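Local coordinates for response regulator receiver protein (Sinorhizobium medicae, PDB 2RDM) that probably acts as the receiver of a two-component signalling system, switched by phosphorylation of an aspartate, although its own pathway and output are unknown, at residues 82-90 with 97-108. The protein carries 1 engineered substitution. Residues are numbered along the deposited sequence; the frame is centred on the assembly and turned at random.
Sequences IVYISGHAA and GVPDSIILEKPF
The last beta-alpha-beta unit of a CheY-like receiver domain pairs strand 82-86 in parallel with the strand 102-105, a clear example of backbone hydrogen bonding completed by side chains on both faces. The ladder alternates regularly: I102 N bonds to I82 O, Y84 N reaches I102 O at 2.9 Å, L104 N returns to Y84 O, S86 N takes L104 O and K106 N closes on S86 O. On one face, V83 CG1 packs against L104 CG at 3.8 Å; I85 lies beside L104 and meets F108 in one of its two modelled conformers, so those contacts are less certain. On the other face stands Y84. With its CG anti to the carbonyl carbon (chi1 -56°), the ring reaches the 98-101 turn, where its OH accepts a somewhat bent bond from V98 N (3.0 Å, 149°). S101 OG meets the ring edge at CE2, 3.3 Å away, and itself donates to V98 O at 2.8 Å, bracing the type II turn. I103 CG1 lies 3.8 Å from Y84 CB. A phenylalanine here would lack the hydroxyl, which would probably leave V98 N without its acceptor and the turn less firmly tied to the strand. W67 and W93 also meet the Y84 ring. Within this chain, strand 102-105 is an edge strand; V83 and I102 pack on helix 110-122, and strand 53-57, which carries the predicted phosphorylation site D57, flanks strand 82-86 on its other side.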
# COMPACT_ATOMS: atom_id res chain seq x y z
N ILE A 82 14.44 -5.85 6.35
CA ILE A 82 14.71 -6.01 7.78
C ILE A 82 13.49 -6.69 8.40
O ILE A 82 12.38 -6.17 8.28
CB ILE A 82 14.94 -4.65 8.47
CG1 ILE A 82 16.16 -3.91 7.90
CG2 ILE A 82 15.03 -4.81 10.00
CD1 ILE A 82 17.50 -4.53 8.22
N VAL A 83 13.71 -7.86 8.99
CA VAL A 83 12.68 -8.55 9.78
C VAL A 83 13.21 -8.70 11.19
O VAL A 83 14.24 -9.34 11.41
CB VAL A 83 12.33 -9.95 9.22
CG1 VAL A 83 11.25 -10.63 10.08
CG2 VAL A 83 11.85 -9.88 7.75
N TYR A 84 12.47 -8.16 12.15
CA TYR A 84 12.80 -8.34 13.56
C TYR A 84 12.06 -9.54 14.13
O TYR A 84 10.91 -9.79 13.77
CB TYR A 84 12.39 -7.12 14.37
CG TYR A 84 12.97 -5.78 13.93
CD1 TYR A 84 14.28 -5.42 14.23
CD2 TYR A 84 12.18 -4.87 13.22
CE1 TYR A 84 14.79 -4.18 13.84
CE2 TYR A 84 12.67 -3.63 12.83
CZ TYR A 84 13.99 -3.31 13.11
OH TYR A 84 14.46 -2.08 12.78
N ILE A 85 12.69 -10.24 15.07
CA ILE A 85 12.09 -11.41 15.71
C ILE A 85 12.10 -11.19 17.22
O ILE A 85 13.18 -11.11 17.81
CB ILE A 85 12.87 -12.72 15.40
CG1 ILE A 85 12.99 -12.98 13.89
CG2 ILE A 85 12.28 -13.91 16.15
CD1 ILE A 85 11.70 -13.02 13.12
N SER A 86 10.92 -11.16 17.80
CA SER A 86 10.82 -10.87 19.19
C SER A 86 9.99 -11.80 19.98
O SER A 86 9.08 -12.37 19.49
CB SER A 86 10.35 -9.48 19.40
OG SER A 86 8.97 -9.44 19.35
N GLY A 87 10.32 -11.93 21.25
CA GLY A 87 9.53 -12.74 22.17
C GLY A 87 8.29 -12.03 22.65
O GLY A 87 7.17 -12.51 22.46
N HIS A 88 8.48 -10.87 23.28
CA HIS A 88 7.43 -10.25 24.08
C HIS A 88 7.01 -8.91 23.48
O HIS A 88 5.98 -8.81 22.82
CB HIS A 88 7.89 -10.07 25.52
CG HIS A 88 8.22 -11.35 26.22
ND1 HIS A 88 7.27 -12.13 26.84
CD2 HIS A 88 9.41 -11.99 26.39
CE1 HIS A 88 7.85 -13.20 27.36
NE2 HIS A 88 9.15 -13.14 27.11
N ALA A 89 7.82 -7.88 23.73
CA ALA A 89 7.41 -6.51 23.47
C ALA A 89 7.66 -6.12 22.02
O ALA A 89 8.81 -5.96 21.60
CB ALA A 89 8.13 -5.55 24.41
N ALA A 90 6.59 -5.99 21.25
CA ALA A 90 6.69 -5.64 19.86
C ALA A 90 6.33 -4.20 19.71
O ALA A 90 6.59 -3.61 18.69
CB ALA A 90 5.80 -6.53 19.02
N GLY A 97 11.87 0.62 15.35
CA GLY A 97 12.02 -0.07 14.06
C GLY A 97 12.33 0.91 12.96
O GLY A 97 11.99 2.08 13.06
N VAL A 98 12.99 0.43 11.90
CA VAL A 98 13.30 1.27 10.75
C VAL A 98 12.12 1.26 9.76
O VAL A 98 11.30 0.34 9.78
CB VAL A 98 14.62 0.80 10.03
CG1 VAL A 98 15.83 1.05 10.91
CG2 VAL A 98 14.55 -0.66 9.60
N PRO A 99 12.02 2.27 8.89
CA PRO A 99 10.87 2.24 8.00
C PRO A 99 10.83 1.00 7.12
O PRO A 99 11.88 0.49 6.73
CB PRO A 99 11.09 3.47 7.14
CG PRO A 99 11.92 4.38 7.99
CD PRO A 99 12.86 3.47 8.66
N ASP A 100 9.61 0.53 6.82
CA ASP A 100 9.34 -0.62 5.95
C ASP A 100 9.88 -1.97 6.43
O ASP A 100 10.03 -2.90 5.63
CB ASP A 100 9.80 -0.35 4.50
CG ASP A 100 9.19 0.89 3.92
OD1 ASP A 100 7.95 1.00 3.95
OD2 ASP A 100 9.94 1.75 3.43
N SER A 101 10.16 -2.07 7.72
CA SER A 101 10.56 -3.33 8.31
C SER A 101 9.31 -4.08 8.73
O SER A 101 8.21 -3.51 8.74
CB SER A 101 11.47 -3.07 9.49
OG SER A 101 10.77 -2.30 10.48
N ILE A 102 9.47 -5.37 9.04
CA ILE A 102 8.39 -6.19 9.60
C ILE A 102 8.87 -6.71 10.96
O ILE A 102 10.01 -7.13 11.07
CB ILE A 102 8.05 -7.36 8.66
CG1 ILE A 102 7.43 -6.82 7.36
CG2 ILE A 102 7.11 -8.37 9.31
CD1 ILE A 102 7.12 -7.90 6.33
N ILE A 103 8.03 -6.65 11.98
CA ILE A 103 8.36 -7.37 13.22
C ILE A 103 7.45 -8.60 13.39
O ILE A 103 6.23 -8.50 13.21
CB ILE A 103 8.37 -6.45 14.50
CG1 ILE A 103 8.82 -7.26 15.73
CG2 ILE A 103 7.03 -5.76 14.71
CD1 ILE A 103 9.35 -6.42 16.87
N LEU A 104 8.05 -9.74 13.70
CA LEU A 104 7.32 -10.96 13.97
C LEU A 104 7.41 -11.26 15.46
O LEU A 104 8.50 -11.39 16.00
CB LEU A 104 7.90 -12.11 13.17
CG LEU A 104 8.02 -11.96 11.65
CD1 LEU A 104 8.61 -13.22 11.05
CD2 LEU A 104 6.68 -11.64 11.02
N GLU A 105 6.27 -11.35 16.14
CA GLU A 105 6.30 -11.67 17.56
C GLU A 105 5.85 -13.11 17.80
O GLU A 105 4.85 -13.56 17.24
CB GLU A 105 5.49 -10.67 18.41
CG GLU A 105 4.06 -10.40 17.94
CD GLU A 105 3.36 -9.32 18.77
OE1 GLU A 105 2.40 -8.71 18.25
OE2 GLU A 105 3.75 -9.09 19.94
N LYS A 106 6.63 -13.82 18.61
CA LYS A 106 6.35 -15.22 18.95
C LYS A 106 4.97 -15.36 19.61
O LYS A 106 4.61 -14.53 20.45
CB LYS A 106 7.46 -15.77 19.85
CG LYS A 106 8.82 -15.83 19.15
CD LYS A 106 9.93 -16.12 20.14
CE LYS A 106 11.28 -15.94 19.49
NZ LYS A 106 12.35 -15.93 20.52
N PRO A 107 4.19 -16.37 19.21
CA PRO A 107 4.53 -17.37 18.19
C PRO A 107 4.22 -16.90 16.77
O PRO A 107 3.27 -16.16 16.54
CB PRO A 107 3.63 -18.55 18.55
CG PRO A 107 2.43 -17.93 19.18
CD PRO A 107 2.84 -16.61 19.77
N PHE A 108 5.07 -17.33 15.83
CA PHE A 108 4.80 -17.17 14.41
C PHE A 108 5.27 -18.43 13.70
O PHE A 108 6.06 -19.20 14.25
CB PHE A 108 5.47 -15.91 13.83
CG PHE A 108 6.95 -15.85 14.02
CD1 PHE A 108 7.81 -16.39 13.06
CD2 PHE A 108 7.50 -15.24 15.14
CE1 PHE A 108 9.19 -16.36 13.24
CE2 PHE A 108 8.88 -15.19 15.32
CZ PHE A 108 9.71 -15.75 14.37
O HOH W 1 12.56 -3.83 5.00